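Local coordinates for protein putative P450-like enzyme (Streptomyces himastatinicus ATCC 53653, PDB 5Z9J) that probably acts as a haem-dependent cytochrome P450 monooxygenase in bacterial secondary metabolism, at residues S56-L61 against D305-V310; G108-L113 against A131-I136; E184-M189 against I227-N232; R262-R267 against I363-L368; P271-E276 against F328-S333. All blocks are in the same frame, centred on the assembly; numbering follows the deposited sequence.

Overall arrangement
Contacts 2, 4 and 5 are linked in one region of the P450 fold, whereas contacts 1 and 3 touch none of the others. Contacts 4 and 5, with centres 14 Å apart, are joined by the salt bridge of Arg-262 to Asp-329 and by Val-263 against Leu-273 and Ala-330. Contact 2 reaches contact 4 through a probable hydrogen bond between His-111 and Arg-367, and contact 5 only by way of contact 4. Contacts 1 and 3 come nearest the haem region, the side chains of Thr-58 and Asn-232 being about 8 Å and about 10 Å from the haem. Leu-133 is about 10 Å and Glu-276 about 13 Å from it, and contact 4 is remote from the annotated sites.

Contact 1 of 5, residues S56-L61 against D305-V310; sequences SDTMRL and DQLLLV
Arg-60 and Asp-305 form a salt bridge in which both terminal nitrogens of the guanidinium converge on a single oxygen: NH1 lies 2.8 Å and NH2 2.9 Å from Asp-305 OD1. This oxygen sits in the guanidinium plane, at its edge, but NH1 meets it from well above the carboxylate plane, and the two flat groups are turned 62° apart. The bend at chi3 of Arg-60 (72°) brings the group round until Leu-61 CD2 lies over the outer part of one face. The tight part of the contact is Leu-61 against backbone: its CD1 presses on the chain between two residues, 3.3 Å from Gln-306 C and 3.4 Å from Leu-307 N. Packing is looser where Thr-58 CG2 meets Leu-307 CD1, 3.9 Å away, and every touching residue keeps some exposure to solvent. The contact fastens the 3-10 turn 58-61 to the start of strand 307-310, which pairs with strand 287-291 carrying the haem-binding Arg-289. A leucine in place of Arg-60 would probably leave the Asp-305 carboxylate without its charged mate. Charge pairing at the surface and methyl packing thus hold the turn against the strand, the former probably weakened by solvent.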
# COMPACT_ATOMS: atom_id res chain seq x y z
N SER A 56 11.06 9.56 8.22
CA SER A 56 10.10 8.48 8.12
C SER A 56 10.14 7.60 9.37
O SER A 56 9.36 6.65 9.51
CB SER A 56 10.41 7.65 6.87
OG SER A 56 10.03 8.39 5.71
N ASP A 57 11.04 7.90 10.29
CA ASP A 57 11.10 7.15 11.55
C ASP A 57 10.15 7.78 12.56
O ASP A 57 10.59 8.47 13.48
CB ASP A 57 12.52 7.10 12.10
CG ASP A 57 12.63 6.26 13.38
OD1 ASP A 57 11.68 5.54 13.72
OD2 ASP A 57 13.66 6.34 14.07
N THR A 58 8.85 7.57 12.39
CA THR A 58 7.86 8.27 13.20
C THR A 58 7.80 7.80 14.66
O THR A 58 7.37 8.55 15.55
CB THR A 58 6.46 8.13 12.58
OG1 THR A 58 6.18 6.74 12.33
CG2 THR A 58 6.37 8.90 11.25
N MET A 59 8.24 6.56 14.89
CA MET A 59 8.29 5.97 16.24
C MET A 59 9.25 6.73 17.16
O MET A 59 9.20 6.61 18.39
CB MET A 59 8.71 4.49 16.17
CG MET A 59 8.53 3.74 17.50
SD MET A 59 8.90 1.95 17.49
CE MET A 59 10.67 1.92 17.16
N ARG A 60 10.18 7.47 16.56
CA ARG A 60 11.07 8.32 17.35
C ARG A 60 10.25 9.24 18.30
O ARG A 60 10.70 9.56 19.40
CB ARG A 60 11.98 9.16 16.44
CG ARG A 60 12.92 10.10 17.21
CD ARG A 60 13.87 10.92 16.33
NE ARG A 60 13.17 11.98 15.58
CZ ARG A 60 12.97 13.22 16.03
NH1 ARG A 60 13.37 13.56 17.24
NH2 ARG A 60 12.33 14.13 15.29
N LEU A 61 9.04 9.62 17.90
CA LEU A 61 8.27 10.60 18.68
C LEU A 61 7.37 9.96 19.72
O LEU A 61 6.76 10.66 20.52
CB LEU A 61 7.39 11.44 17.75
CG LEU A 61 8.00 12.12 16.53
CD1 LEU A 61 6.96 13.03 15.86
CD2 LEU A 61 9.23 12.91 16.91
N ASP A 305 10.22 17.86 16.09
CA ASP A 305 9.64 16.67 16.73
C ASP A 305 8.12 16.57 16.69
O ASP A 305 7.50 16.18 17.68
CB ASP A 305 10.09 16.61 18.19
CG ASP A 305 11.60 16.63 18.33
OD1 ASP A 305 12.28 16.14 17.41
OD2 ASP A 305 12.11 17.09 19.38
N GLN A 306 7.52 16.90 15.55
CA GLN A 306 6.07 16.79 15.39
C GLN A 306 5.72 15.71 14.40
O GLN A 306 6.50 15.40 13.50
CB GLN A 306 5.46 18.12 14.93
CG GLN A 306 5.54 19.30 15.92
CD GLN A 306 4.84 19.03 17.23
OE1 GLN A 306 3.62 18.82 17.25
NE2 GLN A 306 5.59 19.09 18.33
N LEU A 307 4.57 15.07 14.61
CA LEU A 307 4.05 14.10 13.68
C LEU A 307 3.28 14.84 12.57
O LEU A 307 2.34 15.58 12.87
CB LEU A 307 3.14 13.10 14.38
CG LEU A 307 2.48 12.00 13.56
CD1 LEU A 307 3.53 11.09 12.90
CD2 LEU A 307 1.55 11.15 14.43
N LEU A 308 3.68 14.61 11.33
CA LEU A 308 3.04 15.21 10.17
C LEU A 308 2.49 14.15 9.23
O LEU A 308 3.22 13.25 8.75
CB LEU A 308 4.01 16.15 9.45
CG LEU A 308 3.52 16.90 8.21
CD1 LEU A 308 2.55 17.93 8.65
CD2 LEU A 308 4.69 17.60 7.51
N LEU A 309 1.18 14.25 9.01
CA LEU A 309 0.45 13.42 8.07
C LEU A 309 0.38 14.10 6.73
O LEU A 309 -0.25 15.14 6.58
CB LEU A 309 -0.95 13.12 8.57
CG LEU A 309 -0.91 12.37 9.90
CD1 LEU A 309 -2.30 11.90 10.33
CD2 LEU A 309 0.10 11.23 9.88
N VAL A 310 1.06 13.49 5.76
CA VAL A 310 1.10 13.94 4.40
C VAL A 310 -0.05 13.27 3.62
O VAL A 310 -0.00 12.04 3.37
CB VAL A 310 2.45 13.60 3.75
CG1 VAL A 310 2.45 13.97 2.28
CG2 VAL A 310 3.60 14.23 4.51

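Contact 2 of 5, residues G108-L113 against A131-I136; sequences GIIHEL and APLPLI
Leu-133 reaches from the helix 132-142 into a group of three side chains on helix 96-116. Its CB lies 3.8 Å from Leu-113 CD1. Beyond it CG stands anti to the backbone N (chi1 170°), which sends the fork of the side chain across toward the other helix. There CD1 touches Ile-109 CG2 at 3.5 Å and also nears Ile-110 CG1, while CD2 lies against the same Ile-110 CG1 at 3.6 Å. These are the helices usually named D and E in cytochromes P450; their short segments run roughly antiparallel, 143° between their directions, with axes 10.2 Å from each other. With an alanine here, a gap would probably open between the helices beside Ile-109 and Ile-110, whose branches would lose the two methyls they pack on. One turn on, Ile-136 CG2 meets Ile-109 CG2 at 3.9 Å. Leu-113's other methyl, CD2, reaches Pro-132 CB at 4.0 Å. From helix 240-255, Ile-246 also touches Leu-133, and Phe-129 packs on Ile-110 and Leu-113.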
# COMPACT_ATOMS: atom_id res chain seq x y z
N GLY A 108 -1.58 -17.22 -14.86
CA GLY A 108 -1.97 -18.54 -14.37
C GLY A 108 -2.76 -18.40 -13.09
O GLY A 108 -3.82 -19.00 -12.94
N ILE A 109 -2.28 -17.55 -12.18
CA ILE A 109 -2.93 -17.37 -10.88
C ILE A 109 -4.30 -16.76 -11.00
O ILE A 109 -5.26 -17.19 -10.33
CB ILE A 109 -2.10 -16.46 -9.94
CG1 ILE A 109 -0.73 -17.08 -9.69
CG2 ILE A 109 -2.83 -16.24 -8.63
CD1 ILE A 109 -0.84 -18.55 -9.23
N ILE A 110 -4.38 -15.76 -11.88
CA ILE A 110 -5.62 -15.06 -12.14
C ILE A 110 -6.71 -15.96 -12.72
O ILE A 110 -7.84 -15.97 -12.23
CB ILE A 110 -5.38 -13.90 -13.10
CG1 ILE A 110 -4.64 -12.79 -12.39
CG2 ILE A 110 -6.71 -13.36 -13.64
CD1 ILE A 110 -4.08 -11.74 -13.34
N HIS A 111 -6.35 -16.71 -13.74
CA HIS A 111 -7.31 -17.62 -14.36
C HIS A 111 -7.78 -18.66 -13.38
O HIS A 111 -8.95 -19.04 -13.39
CB HIS A 111 -6.69 -18.31 -15.57
CG HIS A 111 -6.62 -17.44 -16.77
ND1 HIS A 111 -7.75 -16.96 -17.40
CD2 HIS A 111 -5.56 -16.92 -17.44
CE1 HIS A 111 -7.39 -16.20 -18.42
NE2 HIS A 111 -6.07 -16.15 -18.47
N GLU A 112 -6.87 -19.09 -12.52
CA GLU A 112 -7.15 -20.06 -11.46
C GLU A 112 -8.13 -19.50 -10.43
O GLU A 112 -9.05 -20.18 -10.00
CB GLU A 112 -5.85 -20.43 -10.80
CG GLU A 112 -5.78 -21.79 -10.24
CD GLU A 112 -4.41 -22.05 -9.63
OE1 GLU A 112 -3.39 -21.93 -10.36
OE2 GLU A 112 -4.34 -22.37 -8.42
N LEU A 113 -7.94 -18.25 -10.06
CA LEU A 113 -8.88 -17.59 -9.19
C LEU A 113 -10.27 -17.50 -9.82
O LEU A 113 -11.29 -17.78 -9.16
CB LEU A 113 -8.37 -16.20 -8.81
CG LEU A 113 -7.21 -16.22 -7.80
CD1 LEU A 113 -6.65 -14.83 -7.61
CD2 LEU A 113 -7.68 -16.79 -6.47
N ALA A 131 -8.09 -9.48 -3.46
CA ALA A 131 -7.17 -9.66 -2.33
C ALA A 131 -6.33 -10.89 -2.47
O ALA A 131 -5.12 -10.81 -2.23
CB ALA A 131 -7.90 -9.73 -0.99
N PRO A 132 -6.93 -12.04 -2.83
CA PRO A 132 -6.04 -13.18 -2.92
C PRO A 132 -4.89 -13.08 -3.91
O PRO A 132 -3.82 -13.69 -3.60
CB PRO A 132 -6.98 -14.31 -3.36
CG PRO A 132 -8.29 -13.91 -2.96
CD PRO A 132 -8.35 -12.46 -2.91
N LEU A 133 -5.07 -12.39 -5.04
CA LEU A 133 -4.06 -12.37 -6.11
C LEU A 133 -2.71 -11.74 -5.67
O LEU A 133 -1.69 -12.45 -5.70
CB LEU A 133 -4.61 -11.66 -7.38
CG LEU A 133 -3.54 -11.39 -8.45
CD1 LEU A 133 -2.99 -12.74 -9.01
CD2 LEU A 133 -4.09 -10.56 -9.58
N PRO A 134 -2.70 -10.48 -5.16
CA PRO A 134 -1.43 -9.90 -4.71
C PRO A 134 -0.84 -10.62 -3.51
O PRO A 134 0.37 -10.67 -3.38
CB PRO A 134 -1.82 -8.48 -4.31
CG PRO A 134 -3.30 -8.52 -4.13
CD PRO A 134 -3.81 -9.52 -5.01
N LEU A 135 -1.68 -11.19 -2.67
CA LEU A 135 -1.19 -12.00 -1.58
C LEU A 135 -0.45 -13.24 -2.11
O LEU A 135 0.63 -13.60 -1.64
CB LEU A 135 -2.33 -12.42 -0.65
CG LEU A 135 -1.73 -13.31 0.48
CD1 LEU A 135 -0.63 -12.52 1.22
CD2 LEU A 135 -2.74 -13.87 1.43
N ILE A 136 -1.07 -13.93 -3.06
CA ILE A 136 -0.46 -15.11 -3.65
C ILE A 136 0.88 -14.79 -4.35
O ILE A 136 1.86 -15.54 -4.19
CB ILE A 136 -1.42 -15.80 -4.62
CG1 ILE A 136 -2.58 -16.44 -3.85
CG2 ILE A 136 -0.70 -16.91 -5.41
CD1 ILE A 136 -3.70 -16.97 -4.75

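Contact 3 of 5, residues E184-M189 against I227-N232; sequences ELLWEM and ISNIAN
Asn-229 has its ND2 gripped by two backbone carbonyl oxygens, those of Ile-70 and Glu-72, while its OD1 lies 4.2 Å from Leu-186 CD2. The same methyl is equally near Asn-232 ND2, so one leucine methyl lies near both asparagine amides. Ser-228 makes a separate approach to the backbone of Met-189. Its hydroxyl stands anti to the backbone N (chi1 -169°) and is thereby directed at the facing helix, with OG 3.6 Å from Met-189 CB and 3.3 Å from Met-189 C. This is where helix 172-202, the G helix of the cytochrome P450 fold, passes over helix 224-238, the N-terminal part of the long helix that runs across the haem in this family. The two short segments are steeply crossed, 104° between their directions, with axes 10.1 Å apart. In Met-189, chi1 (-53°) and a nearly extended chi2 put the sulfur against the amide of Asn-232: SD lies 3.6 Å from Asn-232 ND2 and 3.7 Å from Asn-232 CG. Its methyl is modelled closer still to that nitrogen, a spacing too short for ordinary packing and therefore doubtful in detail. Trp-155 and Met-159 of helix 147-163 cover Met-189 and Asn-232 respectively, while Trp-193, further along helix 172-202, packs on Ser-228. The side chain of Asn-232 is about 8 Å from that of the haem-binding Asn-237.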
# COMPACT_ATOMS: atom_id res chain seq x y z
N GLU A 184 4.42 -9.25 20.18
CA GLU A 184 4.15 -10.68 20.16
C GLU A 184 4.06 -11.14 18.70
O GLU A 184 4.50 -12.24 18.36
CB GLU A 184 2.86 -10.98 20.93
CG GLU A 184 2.89 -10.57 22.42
CD GLU A 184 3.78 -11.45 23.28
OE1 GLU A 184 4.12 -12.57 22.86
OE2 GLU A 184 4.13 -11.02 24.41
N LEU A 185 3.55 -10.28 17.82
CA LEU A 185 3.39 -10.67 16.43
C LEU A 185 4.74 -10.63 15.71
O LEU A 185 5.05 -11.52 14.92
CB LEU A 185 2.38 -9.73 15.72
CG LEU A 185 2.14 -10.00 14.24
CD1 LEU A 185 1.64 -11.41 14.02
CD2 LEU A 185 1.15 -9.00 13.65
N LEU A 186 5.60 -9.70 16.11
CA LEU A 186 6.92 -9.64 15.50
C LEU A 186 7.74 -10.85 15.87
O LEU A 186 8.53 -11.34 15.07
CB LEU A 186 7.68 -8.40 15.94
CG LEU A 186 7.09 -7.12 15.43
CD1 LEU A 186 7.87 -5.92 15.94
CD2 LEU A 186 7.04 -7.16 13.91
N TRP A 187 7.53 -11.35 17.07
CA TRP A 187 8.25 -12.54 17.51
C TRP A 187 7.77 -13.78 16.81
O TRP A 187 8.57 -14.65 16.47
CB TRP A 187 8.13 -12.72 19.01
CG TRP A 187 9.11 -11.92 19.81
CD1 TRP A 187 10.33 -11.49 19.40
CD2 TRP A 187 8.98 -11.51 21.18
NE1 TRP A 187 10.97 -10.82 20.41
CE2 TRP A 187 10.16 -10.81 21.52
CE3 TRP A 187 7.98 -11.65 22.14
CZ2 TRP A 187 10.37 -10.26 22.78
CZ3 TRP A 187 8.18 -11.09 23.40
CH2 TRP A 187 9.37 -10.41 23.71
N GLU A 188 6.48 -13.85 16.52
CA GLU A 188 5.97 -15.00 15.80
C GLU A 188 6.45 -15.03 14.36
O GLU A 188 6.88 -16.07 13.86
CB GLU A 188 4.44 -15.02 15.84
CG GLU A 188 3.84 -16.10 14.95
CD GLU A 188 2.33 -16.08 14.93
OE1 GLU A 188 1.70 -15.55 15.87
OE2 GLU A 188 1.76 -16.59 13.94
N MET A 189 6.48 -13.88 13.74
CA MET A 189 7.01 -13.76 12.39
C MET A 189 8.51 -14.01 12.32
O MET A 189 8.99 -14.62 11.39
CB MET A 189 6.70 -12.38 11.83
CG MET A 189 5.24 -12.04 11.93
SD MET A 189 4.73 -10.64 10.90
CE MET A 189 4.86 -9.30 12.06
N ILE A 227 15.58 -10.02 8.08
CA ILE A 227 14.85 -10.78 7.08
C ILE A 227 13.35 -10.76 7.35
O ILE A 227 12.55 -10.57 6.44
CB ILE A 227 15.37 -12.21 7.02
CG1 ILE A 227 16.78 -12.18 6.43
CG2 ILE A 227 14.42 -13.14 6.21
CD1 ILE A 227 17.47 -13.53 6.35
N SER A 228 12.96 -10.92 8.62
CA SER A 228 11.55 -10.90 8.99
C SER A 228 10.93 -9.51 8.71
O SER A 228 9.86 -9.39 8.10
CB SER A 228 11.39 -11.28 10.46
OG SER A 228 10.04 -11.53 10.80
N ASN A 229 11.63 -8.46 9.09
CA ASN A 229 11.06 -7.12 8.88
C ASN A 229 11.00 -6.73 7.41
O ASN A 229 10.07 -6.05 7.00
CB ASN A 229 11.85 -6.11 9.71
CG ASN A 229 11.67 -6.35 11.20
OD1 ASN A 229 10.56 -6.61 11.68
ND2 ASN A 229 12.77 -6.29 11.94
N ILE A 230 11.93 -7.22 6.60
CA ILE A 230 11.83 -6.98 5.17
C ILE A 230 10.66 -7.75 4.58
O ILE A 230 9.82 -7.15 3.89
CB ILE A 230 13.14 -7.35 4.45
CG1 ILE A 230 14.23 -6.32 4.81
CG2 ILE A 230 12.94 -7.42 2.93
CD1 ILE A 230 15.65 -6.78 4.44
N ALA A 231 10.56 -9.06 4.84
CA ALA A 231 9.43 -9.81 4.32
C ALA A 231 8.08 -9.25 4.83
O ALA A 231 7.15 -9.12 4.04
CB ALA A 231 9.54 -11.24 4.65
N ASN A 232 8.00 -8.86 6.09
CA ASN A 232 6.74 -8.39 6.61
C ASN A 232 6.39 -7.13 5.83
O ASN A 232 5.25 -6.92 5.52
CB ASN A 232 6.82 -7.90 8.06
CG ASN A 232 5.44 -7.70 8.72
OD1 ASN A 232 4.40 -7.60 8.05
ND2 ASN A 232 5.53 -7.21 9.97

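Contact 4 of 5, residues R262-R267 against I363-L368; sequences RVRADR and ILLDRL
Leu-365 meets the guanidinium groups of two arginines. Its CD2 lies over one face of the Arg-264 guanidinium, 3.4 Å from Arg-264 CZ. Leu-365 and Arg-267 run alongside each other with opposite headings, CD1 lying above the rim of the Arg-267 guanidinium. Val-263 approaches Leu-365 at about a right angle, CG1 to CD1 being 4.1 Å. Bends at chi2 and chi3 fold Arg-267 back so that its terminal edge, NH1 and NH2, is presented to the two oxygens of Asp-366. NH1 donates to Asp-366 OD1 at 2.8 Å in a nearly straight bond (169°), and NH2 donates to Asp-366 OD2 at 3.2 Å. Both oxygens are met from above the carboxylate plane, which is tilted 34° from the guanidinium. Arg-264, extended from CG to NE, sends NH2 to a water 3.2 Å away, lying in its plane, and this water donates to Leu-368 O; Arg-264 NE is salt-bridged to Asp-260. The contact joins the ends of helices 257-265 and 350-367, the J and L helices of the P450 fold, far from the haem. One leucine thus packs against two cations, each with its own carboxylate, so that charge here is probably balanced locally.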
# COMPACT_ATOMS: atom_id res chain seq x y z
N ARG A 262 -14.43 3.88 -23.11
CA ARG A 262 -13.16 4.26 -23.71
C ARG A 262 -12.16 3.14 -23.59
O ARG A 262 -11.47 2.83 -24.55
CB ARG A 262 -12.57 5.52 -23.06
CG ARG A 262 -13.27 6.84 -23.39
CD ARG A 262 -12.66 7.96 -22.54
NE ARG A 262 -11.28 8.29 -22.91
CZ ARG A 262 -10.51 9.16 -22.26
NH1 ARG A 262 -10.95 9.72 -21.14
NH2 ARG A 262 -9.28 9.40 -22.69
N VAL A 263 -12.11 2.52 -22.41
CA VAL A 263 -11.09 1.53 -22.12
C VAL A 263 -11.35 0.22 -22.87
O VAL A 263 -10.40 -0.39 -23.37
CB VAL A 263 -10.96 1.29 -20.59
CG1 VAL A 263 -10.10 0.05 -20.28
CG2 VAL A 263 -10.35 2.52 -19.92
N ARG A 264 -12.61 -0.21 -22.93
CA ARG A 264 -13.00 -1.38 -23.72
C ARG A 264 -12.67 -1.18 -25.21
O ARG A 264 -12.23 -2.11 -25.89
CB ARG A 264 -14.49 -1.67 -23.52
CG ARG A 264 -14.78 -2.04 -22.06
CD ARG A 264 -16.28 -2.15 -21.75
NE ARG A 264 -16.59 -2.74 -20.43
CZ ARG A 264 -16.10 -3.87 -19.90
NH1 ARG A 264 -15.26 -4.63 -20.58
NH2 ARG A 264 -16.47 -4.27 -18.68
N ALA A 265 -12.90 0.03 -25.73
CA ALA A 265 -12.64 0.34 -27.14
C ALA A 265 -11.17 0.46 -27.54
O ALA A 265 -10.80 0.14 -28.67
CB ALA A 265 -13.35 1.68 -27.53
N ASP A 266 -10.38 0.92 -26.57
CA ASP A 266 -8.95 1.22 -26.68
C ASP A 266 -8.23 0.62 -25.46
O ASP A 266 -8.09 1.28 -24.44
CB ASP A 266 -8.79 2.77 -26.75
CG ASP A 266 -7.34 3.26 -26.99
OD1 ASP A 266 -6.42 2.44 -27.18
OD2 ASP A 266 -7.13 4.51 -26.98
N ARG A 267 -7.79 -0.64 -25.56
CA ARG A 267 -7.16 -1.36 -24.47
C ARG A 267 -5.75 -0.87 -24.12
O ARG A 267 -5.15 -1.28 -23.13
CB ARG A 267 -7.21 -2.86 -24.79
CG ARG A 267 -8.67 -3.33 -24.81
CD ARG A 267 -9.16 -3.36 -23.36
NE ARG A 267 -8.41 -4.45 -22.72
CZ ARG A 267 -8.82 -5.72 -22.66
NH1 ARG A 267 -10.06 -6.05 -23.01
NH2 ARG A 267 -8.04 -6.64 -22.13
N ILE A 363 -7.86 -9.20 -17.71
CA ILE A 363 -8.50 -10.48 -17.74
C ILE A 363 -9.95 -10.41 -17.21
O ILE A 363 -10.82 -11.08 -17.76
CB ILE A 363 -7.66 -11.53 -16.98
CG1 ILE A 363 -6.45 -11.87 -17.84
CG2 ILE A 363 -8.49 -12.80 -16.75
CD1 ILE A 363 -5.45 -12.84 -17.17
N LEU A 364 -10.23 -9.55 -16.23
CA LEU A 364 -11.62 -9.34 -15.81
C LEU A 364 -12.44 -8.80 -16.97
O LEU A 364 -13.59 -9.21 -17.16
CB LEU A 364 -11.72 -8.39 -14.58
CG LEU A 364 -11.40 -9.10 -13.22
CD1 LEU A 364 -11.41 -8.13 -12.03
CD2 LEU A 364 -12.41 -10.21 -12.99
N LEU A 365 -11.88 -7.89 -17.74
CA LEU A 365 -12.63 -7.32 -18.88
C LEU A 365 -12.99 -8.31 -20.00
O LEU A 365 -14.04 -8.17 -20.67
CB LEU A 365 -11.84 -6.18 -19.50
CG LEU A 365 -11.71 -4.90 -18.68
CD1 LEU A 365 -10.90 -3.91 -19.46
CD2 LEU A 365 -13.09 -4.34 -18.35
N ASP A 366 -12.11 -9.29 -20.21
CA ASP A 366 -12.21 -10.26 -21.29
C ASP A 366 -13.06 -11.47 -20.89
O ASP A 366 -13.84 -11.95 -21.70
CB ASP A 366 -10.83 -10.67 -21.76
CG ASP A 366 -10.17 -9.60 -22.62
OD1 ASP A 366 -10.90 -8.72 -23.20
OD2 ASP A 366 -8.91 -9.62 -22.67
N ARG A 367 -12.83 -11.99 -19.68
CA ARG A 367 -13.57 -13.13 -19.18
C ARG A 367 -14.95 -12.78 -18.61
O ARG A 367 -15.89 -13.57 -18.73
CB ARG A 367 -12.80 -13.82 -18.04
CG ARG A 367 -11.45 -14.31 -18.40
CD ARG A 367 -10.85 -15.33 -17.37
NE ARG A 367 -11.83 -16.29 -16.85
CZ ARG A 367 -11.51 -17.37 -16.12
NH1 ARG A 367 -10.23 -17.68 -15.90
NH2 ARG A 367 -12.45 -18.18 -15.67
N LEU A 368 -15.09 -11.60 -17.99
CA LEU A 368 -16.35 -11.22 -17.35
C LEU A 368 -16.79 -9.87 -17.83
O LEU A 368 -16.89 -8.95 -17.04
CB LEU A 368 -16.21 -11.20 -15.84
CG LEU A 368 -15.88 -12.57 -15.23
CD1 LEU A 368 -15.62 -12.43 -13.74
CD2 LEU A 368 -17.03 -13.51 -15.48
O HOH W 1 -15.10 -6.47 -16.75

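Contact 5 of 5, residues P271-E276 against F328-S333; sequences PALLEE and FDAGRS
The Phe-328 ring carries Glu-276 CG over the centre of one face, a CH-pi contact 3.9 Å from the centroid and 7° off the normal, while Leu-273 CD1 sits at its edge, 3.7 Å from CE2. Outside these segments Tyr-280 makes an edge-to-face contact with the ring, and Phe-256 also meets it. The Arg-332 guanidinium has the carboxylate of Glu-276 at its edge, the two planes 42° apart. Arg-332 NE donates to Glu-276 OE2 at 2.7 Å, almost straight (174°); NH2 adds a weak bond. A bend at chi2 swings the Glu-276 carboxylate toward the loop, and OE2 also accepts from Asp-329 N, 2.8 Å away, through its anti lone pair. With OE1 salt-bridged to Arg-279, this matches the Glu-Arg-Arg triad of cytochromes P450, in which the ExxR motif of the K helix, here 270-280, binds an arginine from the meander region. An amide and one arginine on OE2 and a second arginine on OE1 would probably favour the charged carboxylate. The loop is a type I turn from Asp-329 to Arg-332, with an Asx turn in which Asp-329 OD1 accepts from Gly-331 N. A water donates to Ala-272 O and to Arg-332 O.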
# COMPACT_ATOMS: atom_id res chain seq x y z
N PRO A 271 -2.97 0.89 -18.60
CA PRO A 271 -1.99 1.44 -17.66
C PRO A 271 -2.30 2.84 -17.16
O PRO A 271 -2.17 3.12 -15.96
CB PRO A 271 -0.68 1.46 -18.47
CG PRO A 271 -0.85 0.39 -19.47
CD PRO A 271 -2.32 0.36 -19.81
N ALA A 272 -2.73 3.72 -18.07
CA ALA A 272 -3.08 5.07 -17.65
C ALA A 272 -4.34 5.06 -16.77
O ALA A 272 -4.54 5.95 -15.92
CB ALA A 272 -3.28 5.96 -18.88
N LEU A 273 -5.22 4.08 -17.00
CA LEU A 273 -6.40 3.89 -16.15
C LEU A 273 -6.01 3.54 -14.71
O LEU A 273 -6.55 4.07 -13.73
CB LEU A 273 -7.29 2.78 -16.76
CG LEU A 273 -8.36 2.12 -15.90
CD1 LEU A 273 -9.46 3.08 -15.41
CD2 LEU A 273 -8.98 0.96 -16.65
N LEU A 274 -5.07 2.63 -14.58
CA LEU A 274 -4.57 2.27 -13.25
C LEU A 274 -3.92 3.45 -12.51
O LEU A 274 -4.13 3.66 -11.31
CB LEU A 274 -3.56 1.15 -13.39
CG LEU A 274 -4.25 -0.13 -13.89
CD1 LEU A 274 -3.24 -1.23 -14.24
CD2 LEU A 274 -5.07 -0.53 -12.71
N GLU A 275 -3.13 4.23 -13.24
CA GLU A 275 -2.49 5.39 -12.61
C GLU A 275 -3.55 6.38 -12.15
O GLU A 275 -3.42 6.96 -11.09
CB GLU A 275 -1.55 6.10 -13.58
CG GLU A 275 -0.34 5.33 -14.07
CD GLU A 275 0.57 4.88 -12.95
OE1 GLU A 275 0.94 5.74 -12.11
OE2 GLU A 275 0.90 3.68 -12.90
N GLU A 276 -4.60 6.54 -12.96
CA GLU A 276 -5.66 7.50 -12.63
C GLU A 276 -6.51 6.95 -11.48
O GLU A 276 -7.04 7.69 -10.67
CB GLU A 276 -6.52 7.83 -13.85
CG GLU A 276 -7.76 8.68 -13.62
CD GLU A 276 -7.42 10.16 -13.33
OE1 GLU A 276 -6.30 10.47 -12.86
OE2 GLU A 276 -8.24 11.01 -13.72
N PHE A 328 -12.78 11.85 -13.23
CA PHE A 328 -12.04 10.60 -13.49
C PHE A 328 -11.71 10.49 -14.98
O PHE A 328 -12.61 10.36 -15.80
CB PHE A 328 -12.83 9.41 -13.06
CG PHE A 328 -11.98 8.14 -13.01
CD1 PHE A 328 -11.40 7.75 -11.83
CD2 PHE A 328 -11.74 7.38 -14.14
CE1 PHE A 328 -10.60 6.58 -11.74
CE2 PHE A 328 -10.94 6.18 -14.06
CZ PHE A 328 -10.37 5.83 -12.86
N ASP A 329 -10.43 10.58 -15.33
CA ASP A 329 -10.04 10.53 -16.75
C ASP A 329 -9.15 9.33 -17.00
O ASP A 329 -7.97 9.40 -16.70
CB ASP A 329 -9.32 11.83 -17.11
CG ASP A 329 -8.97 11.93 -18.57
OD1 ASP A 329 -8.89 10.89 -19.24
OD2 ASP A 329 -8.81 13.07 -19.07
N ALA A 330 -9.71 8.28 -17.60
CA ALA A 330 -8.99 6.99 -17.74
C ALA A 330 -7.70 7.13 -18.52
O ALA A 330 -6.76 6.36 -18.31
CB ALA A 330 -9.88 5.94 -18.40
N GLY A 331 -7.62 8.17 -19.34
CA GLY A 331 -6.44 8.37 -20.15
C GLY A 331 -5.63 9.56 -19.68
O GLY A 331 -4.84 10.10 -20.44
N ARG A 332 -5.87 9.98 -18.45
CA ARG A 332 -5.24 11.20 -17.96
C ARG A 332 -3.73 11.21 -18.12
O ARG A 332 -3.04 10.27 -17.70
CB ARG A 332 -5.57 11.43 -16.49
CG ARG A 332 -5.05 12.81 -16.03
CD ARG A 332 -5.32 13.07 -14.60
NE ARG A 332 -6.73 13.18 -14.27
CZ ARG A 332 -7.40 14.34 -14.23
NH1 ARG A 332 -6.79 15.47 -14.60
NH2 ARG A 332 -8.67 14.36 -13.88
N SER A 333 -3.23 12.29 -18.69
CA SER A 333 -1.81 12.55 -18.91
C SER A 333 -1.58 14.04 -19.02
O SER A 333 -2.35 14.72 -19.68
CB SER A 333 -1.28 11.89 -20.18
OG SER A 333 0.13 12.09 -20.27
O HOH W 2 -3.07 8.28 -15.86